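Local coordinates for ThiJ/PfpI family protein (Francisella tularensis subsp. novicida, PDB 4P5P) that is a virulence factor of the DJ-1/PfpI family, described as a cysteine protease and, like Hsp31-type relatives, possibly active as a glyoxalase III, at residues I114-L119 and A137-D143; T8-D12 and E51-D55. All blocks are in the same frame, centred on the assembly; numbering follows the deposited sequence.

Contact 1 of 2, residues I114-L119 and A137-D143; sequences IHSKVL and ALINVKD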
ATOM      1  N   ILE A 114       4.726   1.957  10.983  1.00  9.51           N
ATOM      2  CA  ILE A 114       3.814   1.046  10.313  1.00 10.13           C
ATOM      3  C   ILE A 114       3.431  -0.075  11.282  1.00 10.10           C
ATOM      4  O   ILE A 114       2.255  -0.400  11.451  1.00 10.44           O
ATOM      5  CB  ILE A 114       4.427   0.459   9.031  1.00 11.48           C
ATOM      6  CG1 ILE A 114       4.476   1.516   7.941  1.00 11.30           C
ATOM      7  CG2 ILE A 114       3.616  -0.748   8.549  1.00 11.63           C
ATOM      8  CD1 ILE A 114       5.071   0.999   6.614  1.00 11.38           C
ATOM      9  N   HIS A 115       4.424  -0.659  11.937  1.00 11.21           N
ATOM     10  CA  HIS A 115       4.149  -1.786  12.834  1.00 12.00           C
ATOM     11  C   HIS A 115       3.159  -1.412  13.931  1.00 11.83           C
ATOM     12  O   HIS A 115       2.160  -2.105  14.131  1.00 12.85           O
ATOM     13  CB  HIS A 115       5.439  -2.303  13.484  1.00 12.19           C
ATOM     14  CG  HIS A 115       6.464  -2.800  12.511  1.00 12.85           C
ATOM     15  ND1 HIS A 115       7.752  -3.120  12.890  1.00 12.83           N
ATOM     16  CD2 HIS A 115       6.403  -3.007  11.171  1.00 12.11           C
ATOM     17  CE1 HIS A 115       8.431  -3.524  11.829  1.00 13.65           C
ATOM     18  NE2 HIS A 115       7.642  -3.451  10.774  1.00 12.24           N
ATOM     19  N   SER A 116       3.403  -0.300  14.623  1.00 12.55           N
ATOM     20  CA  SER A 116       2.543   0.081  15.742  1.00 12.38           C
ATOM     21  C   SER A 116       1.162   0.552  15.267  1.00 12.36           C
ATOM     22  O   SER A 116       0.149   0.242  15.899  1.00 13.83           O
ATOM     23  CB  SER A 116       3.202   1.165  16.610  1.00 12.05           C
ATOM     24  OG  SER A 116       3.478   2.347  15.901  1.00 13.51           O
ATOM     25  N   LYS A 117       1.094   1.243  14.131  1.00 12.30           N
ATOM     26  CA  LYS A 117      -0.195   1.773  13.706  1.00 12.18           C
ATOM     27  C   LYS A 117      -1.078   0.691  13.104  1.00 11.75           C
ATOM     28  O   LYS A 117      -2.300   0.719  13.289  1.00 11.93           O
ATOM     29  CB  LYS A 117       0.006   2.938  12.729  1.00 13.79           C
ATOM     30  CG  LYS A 117       0.585   4.158  13.459  1.00 15.47           C
ATOM     31  CD  LYS A 117       0.954   5.320  12.547  1.00 16.23           C
ATOM     32  CE  LYS A 117       1.229   6.606  13.345  1.00 16.51           C
ATOM     33  NZ  LYS A 117       2.239   6.445  14.435  1.00 18.27           N
ATOM     34  N   VAL A 118      -0.475  -0.261  12.402  1.00 12.03           N
ATOM     35  CA  VAL A 118      -1.255  -1.405  11.896  1.00 12.19           C
ATOM     36  C   VAL A 118      -1.807  -2.190  13.088  1.00 13.70           C
ATOM     37  O   VAL A 118      -2.978  -2.570  13.073  1.00 13.57           O
ATOM     38  CB  VAL A 118      -0.420  -2.316  10.973  1.00 12.10           C
ATOM     39  CG1 VAL A 118      -1.178  -3.612  10.639  1.00 13.34           C
ATOM     40  CG2 VAL A 118      -0.085  -1.591   9.672  1.00 13.25           C
ATOM     41  N   LEU A 119      -0.987  -2.407  14.127  1.00 14.84           N
ATOM     42  CA  LEU A 119      -1.477  -3.064  15.347  1.00 15.55           C
ATOM     43  C   LEU A 119      -2.665  -2.342  15.956  1.00 16.65           C
ATOM     44  O   LEU A 119      -3.612  -2.973  16.417  1.00 17.31           O
ATOM     45  CB  LEU A 119      -0.377  -3.158  16.414  1.00 15.75           C
ATOM     46  CG  LEU A 119       0.663  -4.232  16.200  1.00 17.50           C
ATOM     47  CD1 LEU A 119       1.756  -4.042  17.229  1.00 17.32           C
ATOM     48  CD2 LEU A 119       0.046  -5.637  16.314  1.00 18.73           C
ATOM     49  N   ALA A 137       4.471  -3.749   3.713  1.00 10.16           N
ATOM     50  CA  ALA A 137       4.141  -3.131   5.003  1.00  9.79           C
ATOM     51  C   ALA A 137       3.711  -4.136   6.059  1.00 10.17           C
ATOM     52  O   ALA A 137       3.849  -3.871   7.249  1.00 10.10           O
ATOM     53  CB  ALA A 137       3.036  -2.102   4.845  1.00 10.15           C
ATOM     54  N   LEU A 138       3.167  -5.275   5.638  1.00 10.74           N
ATOM     55  CA  LEU A 138       2.529  -6.206   6.581  1.00 11.34           C
ATOM     56  C   LEU A 138       3.396  -7.374   7.008  1.00 12.74           C
ATOM     57  O   LEU A 138       3.064  -8.080   7.958  1.00 12.11           O
ATOM     58  CB  LEU A 138       1.233  -6.749   5.979  1.00 12.43           C
ATOM     59  CG  LEU A 138       0.239  -5.718   5.448  1.00 12.46           C
ATOM     60  CD1 LEU A 138      -1.014  -6.426   4.955  1.00 14.02           C
ATOM     61  CD2 LEU A 138      -0.112  -4.681   6.515  1.00 13.49           C
ATOM     62  N   ILE A 139       4.500  -7.589   6.305  1.00 13.03           N
ATOM     63  CA  ILE A 139       5.336  -8.776   6.539  1.00 13.84           C
ATOM     64  C   ILE A 139       5.759  -8.950   8.009  1.00 12.61           C
ATOM     65  O   ILE A 139       5.678 -10.049   8.550  1.00 15.16           O
ATOM     66  CB  ILE A 139       6.598  -8.722   5.679  1.00 13.65           C
ATOM     67  CG1 ILE A 139       6.250  -8.720   4.183  1.00 14.94           C
ATOM     68  CG2 ILE A 139       7.499  -9.913   5.955  1.00 15.67           C
ATOM     69  CD1 ILE A 139       7.411  -8.255   3.336  1.00 15.33           C
ATOM     70  N   ASN A 140       6.229  -7.870   8.635  1.00 11.88           N
ATOM     71  CA  ASN A 140       6.872  -7.928   9.950  1.00 12.18           C
ATOM     72  C   ASN A 140       6.041  -7.334  11.083  1.00 13.03           C
ATOM     73  O   ASN A 140       6.568  -7.087  12.177  1.00 14.59           O
ATOM     74  CB  ASN A 140       8.219  -7.194   9.913  1.00 11.48           C
ATOM     75  CG  ASN A 140       9.194  -7.800   8.936  1.00 13.28           C
ATOM     76  OD1 ASN A 140       9.408  -9.015   8.910  1.00 16.72           O
ATOM     77  ND2 ASN A 140       9.794  -6.955   8.123  1.00 14.25           N
ATOM     78  N   VAL A 141       4.747  -7.121  10.858  1.00 12.60           N
ATOM     79  CA  VAL A 141       3.883  -6.620  11.917  1.00 12.66           C
ATOM     80  C   VAL A 141       3.619  -7.739  12.918  1.00 12.70           C
ATOM     81  O   VAL A 141       3.000  -8.743  12.568  1.00 13.58           O
ATOM     82  CB  VAL A 141       2.543  -6.087  11.365  1.00 13.80           C
ATOM     83  CG1 VAL A 141       1.667  -5.583  12.498  1.00 13.10           C
ATOM     84  CG2 VAL A 141       2.794  -4.986  10.350  1.00 13.90           C
ATOM     85  N   LYS A 142       4.092  -7.565  14.152  1.00 13.56           N
ATOM     86  CA  LYS A 142       3.992  -8.598  15.181  1.00 13.03           C
ATOM     87  C   LYS A 142       3.175  -8.164  16.381  1.00 15.14           C
ATOM     88  O   LYS A 142       3.222  -7.008  16.768  1.00 15.73           O
ATOM     89  CB  LYS A 142       5.381  -9.009  15.660  1.00 13.16           C
ATOM     90  CG  LYS A 142       6.181  -9.760  14.629  1.00 14.46           C
ATOM     91  CD  LYS A 142       7.629  -9.828  15.041  1.00 17.70           C
ATOM     92  CE  LYS A 142       8.465 -10.478  13.964  1.00 22.78           C
ATOM     93  NZ  LYS A 142       8.196 -11.912  13.849  1.00 25.70           N
ATOM     94  N   ASP A 143       2.452  -9.117  16.967  1.00 15.44           N
ATOM     95  CA  ASP A 143       1.684  -8.890  18.185  1.00 16.36           C
ATOM     96  C   ASP A 143       2.621  -8.873  19.398  1.00 18.37           C
ATOM     97  O   ASP A 143       3.829  -8.941  19.246  1.00 17.63           O
ATOM     98  CB  ASP A 143       0.572  -9.948  18.344  1.00 17.84           C
ATOM     99  CG  ASP A 143       1.095 -11.378  18.554  1.00 20.12           C
ATOM    100  OD1 ASP A 143       2.272 -11.585  18.907  1.00 20.64           O
ATOM    101  OD2 ASP A 143       0.287 -12.320  18.389  1.00 23.15           O
TER

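Contact 2 of 2, residues T8-D12 and E51-D55; sequences TTSHD and EIPID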
ATOM      1  N   THR A   8       2.043   6.179   1.604  1.00  9.60           N
ATOM      2  CA  THR A   8       2.941   5.960   0.480  1.00  8.90           C
ATOM      3  C   THR A   8       4.379   5.827   0.921  1.00  8.78           C
ATOM      4  O   THR A   8       4.763   6.290   2.003  1.00 10.07           O
ATOM      5  CB  THR A   8       2.925   7.103  -0.542  1.00  9.74           C
ATOM      6  OG1 THR A   8       3.695   8.201  -0.031  1.00 10.57           O
ATOM      7  CG2 THR A   8       1.507   7.553  -0.856  1.00  9.55           C
ATOM      8  N   THR A   9       5.165   5.196   0.060  1.00  8.32           N
ATOM      9  CA  THR A   9       6.608   5.202   0.180  1.00  8.87           C
ATOM     10  C   THR A   9       7.188   6.616   0.056  1.00  9.87           C
ATOM     11  O   THR A   9       6.551   7.507  -0.508  1.00 10.13           O
ATOM     12  CB  THR A   9       7.237   4.292  -0.909  1.00  9.81           C
ATOM     13  OG1 THR A   9       8.639   4.148  -0.683  1.00  9.74           O
ATOM     14  CG2 THR A   9       7.010   4.873  -2.291  1.00 10.40           C
ATOM     15  N   SER A  10       8.411   6.777   0.582  1.00 10.29           N
ATOM     16  CA  SER A  10       9.232   7.977   0.396  1.00 11.60           C
ATOM     17  C   SER A  10      10.542   7.653  -0.333  1.00 12.56           C
ATOM     18  O   SER A  10      11.381   8.539  -0.559  1.00 12.49           O
ATOM     19  CB  SER A  10       9.535   8.624   1.754  1.00 10.94           C
ATOM     20  OG  SER A  10       8.365   9.213   2.298  1.00 12.25           O
ATOM     21  N   HIS A  11      10.724   6.377  -0.672  1.00 12.45           N
ATOM     22  CA  HIS A  11      11.979   5.896  -1.247  1.00 11.23           C
ATOM     23  C   HIS A  11      12.023   6.016  -2.763  1.00 13.15           C
ATOM     24  O   HIS A  11      11.182   5.440  -3.452  1.00 13.42           O
ATOM     25  CB  HIS A  11      12.213   4.448  -0.858  1.00 12.44           C
ATOM     26  CG  HIS A  11      13.607   3.983  -1.125  1.00 13.10           C
ATOM     27  ND1 HIS A  11      14.635   4.152  -0.224  1.00 14.61           N
ATOM     28  CD2 HIS A  11      14.150   3.374  -2.206  1.00 13.09           C
ATOM     29  CE1 HIS A  11      15.746   3.654  -0.735  1.00 15.67           C
ATOM     30  NE2 HIS A  11      15.483   3.188  -1.943  1.00 13.93           N
ATOM     31  N   ASP A  12      13.006   6.748  -3.286  1.00 13.49           N
ATOM     32  CA  ASP A  12      12.971   7.141  -4.697  1.00 13.48           C
ATOM     33  C   ASP A  12      14.038   6.531  -5.597  1.00 14.45           C
ATOM     34  O   ASP A  12      14.097   6.881  -6.768  1.00 14.19           O
ATOM     35  CB  ASP A  12      13.049   8.675  -4.828  1.00 14.57           C
ATOM     36  CG  ASP A  12      14.380   9.260  -4.355  1.00 18.25           C
ATOM     37  OD1 ASP A  12      15.144   8.581  -3.658  1.00 21.18           O
ATOM     38  OD2 ASP A  12      14.648  10.444  -4.648  1.00 21.77           O
ATOM     39  N   GLU A  51       8.319  15.467  -0.205  1.00 13.98           N
ATOM     40  CA  GLU A  51       7.910  15.152  -1.566  1.00 14.46           C
ATOM     41  C   GLU A  51       7.729  13.657  -1.726  1.00 13.50           C
ATOM     42  O   GLU A  51       8.622  12.879  -1.378  1.00 14.00           O
ATOM     43  CB  GLU A  51       8.929  15.665  -2.572  1.00 16.82           C
ATOM     44  CG  GLU A  51       8.526  15.431  -4.006  1.00 18.96           C
ATOM     45  CD  GLU A  51       9.420  16.150  -4.990  1.00 23.68           C
ATOM     46  OE1 GLU A  51       9.566  15.641  -6.115  1.00 26.16           O
ATOM     47  OE2 GLU A  51       9.969  17.215  -4.642  1.00 25.52           O
ATOM     48  N   ILE A  52       6.574  13.269  -2.256  1.00 12.16           N
ATOM     49  CA  ILE A  52       6.278  11.864  -2.485  1.00 11.40           C
ATOM     50  C   ILE A  52       6.827  11.487  -3.861  1.00 10.57           C
ATOM     51  O   ILE A  52       6.371  12.011  -4.872  1.00 12.01           O
ATOM     52  CB  ILE A  52       4.761  11.571  -2.404  1.00 11.65           C
ATOM     53  CG1 ILE A  52       4.243  11.874  -0.991  1.00 12.01           C
ATOM     54  CG2 ILE A  52       4.489  10.109  -2.773  1.00 12.35           C
ATOM     55  CD1 ILE A  52       2.750  11.660  -0.782  1.00 11.23           C
ATOM     56  N   PRO A  53       7.807  10.568  -3.904  1.00 10.75           N
ATOM     57  CA  PRO A  53       8.374  10.203  -5.202  1.00 11.66           C
ATOM     58  C   PRO A  53       7.424   9.329  -6.014  1.00 10.09           C
ATOM     59  O   PRO A  53       6.785   8.424  -5.457  1.00 11.42           O
ATOM     60  CB  PRO A  53       9.644   9.439  -4.825  1.00 12.69           C
ATOM     61  CG  PRO A  53       9.326   8.811  -3.527  1.00 11.85           C
ATOM     62  CD  PRO A  53       8.416   9.794  -2.807  1.00 10.61           C
ATOM     63  N   ILE A  54       7.329   9.610  -7.312  1.00 11.90           N
ATOM     64  CA  ILE A  54       6.480   8.832  -8.210  1.00 13.26           C
ATOM     65  C   ILE A  54       7.352   8.010  -9.160  1.00 13.70           C
ATOM     66  O   ILE A  54       8.249   8.536  -9.814  1.00 13.47           O
ATOM     67  CB  ILE A  54       5.537   9.746  -9.004  1.00 14.28           C
ATOM     68  CG1 ILE A  54       4.608  10.476  -8.037  1.00 15.45           C
ATOM     69  CG2 ILE A  54       4.728   8.939 -10.040  1.00 13.91           C
ATOM     70  CD1 ILE A  54       3.828  11.582  -8.682  1.00 16.39           C
ATOM     71  N   ASP A  55       7.108   6.708  -9.226  1.00 12.77           N
ATOM     72  CA  ASP A  55       7.863   5.888 -10.173  1.00 13.41           C
ATOM     73  C   ASP A  55       7.491   6.334 -11.584  1.00 13.33           C
ATOM     74  O   ASP A  55       6.326   6.332 -11.931  1.00 12.69           O
ATOM     75  CB  ASP A  55       7.577   4.406  -9.973  1.00 14.97           C
ATOM     76  CG  ASP A  55       8.504   3.523 -10.798  1.00 16.33           C
ATOM     77  OD1 ASP A  55       8.703   3.815 -11.997  1.00 16.95           O
ATOM     78  OD2 ASP A  55       9.041   2.546 -10.241  1.00 17.40           O
TER
HETATM   79  O   HOH W   1       8.552  11.629   1.040  1.00 20.77           O

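Contact 1 of 2, residues I114-L119 and A137-D143
V141 packs against one side of the helix that contains H115, V118 and L119. The contact joins helix 112-123 of the flavodoxin-like fold to the loop that runs between strands 127-130 and 154-155. That loop follows C132, seen here as 3-sulfinoalanine and probably the family's nucleophilic cysteine. No hydrogen bond crosses the contact. V141 carries much of the apolar contact. V141 CG1 stands anti to the backbone N (chi1 180°), which brings it to the helix, 3.9 Å from V118 CG1. V141 CG1 also lies 4.1 Å from L119 CG. V141 CG2 approaches the H115 ring obliquely.

H115 and N140 lie side by side and point the same way. The imidazole and amide planes are 78° apart. The backbone O of N140 sits 4.0 Å above the H115 ring plane, over its centre. H115 NE2 and N140 ND2 both donate to P109 O, so one carbonyl ties the two polar ends together.

Nearer the sheet, I114 CG2 meets the A137 methyl, CB, at 4.0 Å. V118 CG1 also approaches L138 CD2, at a looser 4.4 Å. F98 of strand 95-98 touches I114, V118 and A137, while I128 of strand 127-130 touches V118 and L138.

A type I beta turn from L138 to V141 brings the loop past the helix. The turn bond from V141 N to L138 O is weak. Backbone bonding with I149 also holds V141. At the more exposed end, both L119 methyls approach one oxygen, with CD1 3.3 Å and CD2 3.5 Å from K142 O.

Contact 2 of 2, residues T8-D12 and E51-D55
I52 and P53 pack against T8-D12, the end of strand 2-8 and the loop that leaves it in this flavodoxin-like fold. No direct hydrogen bond joins the two segments. A water bridges them at the start of 51-55: it donates to E51 O and accepts from S10 OG, both at 2.7 Å. S10 OG also bonds to M48 N, so the hydroxyl reaches that chain once directly and once through the water.

I52 comes next. Its side chain crosses that of T8 at about a right angle, and I52 CG2 lies 3.4 Å from T8 OG1. The T8 hydroxyl is set between its backbone N and carbonyl carbon (chi1 77°). T8 OG1 donates to T9 O at 3.0 Å, from 37° out of the carbonyl plane. The hydroxyl thus has a polar partner within its own segment while facing the isoleucine.

P53 points its ring into the bend of the first loop. P53 CD lies 3.7 Å from T9 O. P53 CG is 3.6 Å from S10 C. P53 CB meets D12 CB at 3.5 Å. The bend is shaped by an ST turn, in which H11 N donates to T9 OG1. D107 holds it from outside, through T9 OG1 and S10 N.

After P53 the chain turns away from T8-D12. Backbone bonds from P53 and D55 to L23 tie it to the loop ahead of helix 26-35. The contact sits at the C-terminal ends of the parallel strands 2-8 and 40-46, with M79 of helix 73-80 touching I52 and I54, and helix 104-107 beside T9 and H11.

In the fold
From the N terminus, the chain first runs up strand 2-8 into 8-12. It passes through helix 26-35 and strand 40-46 before contact 2 brings 51-55 back to that loop. This joins the loops that follow two neighbouring parallel strands of the central sheet. The chain then goes through helices 64-71 and 73-80 and strand 95-98 to helix 112-123. Contact 1 closes a shorter excursion through strand 127-130, returning 137-143 to that helix. The two contacts follow in series, neither nested nor crossed. The centres of contact 1 and contact 2 are about 20 Å apart. The nearest atoms of contact 1 and contact 2 are about 7 Å apart, so the two do not touch.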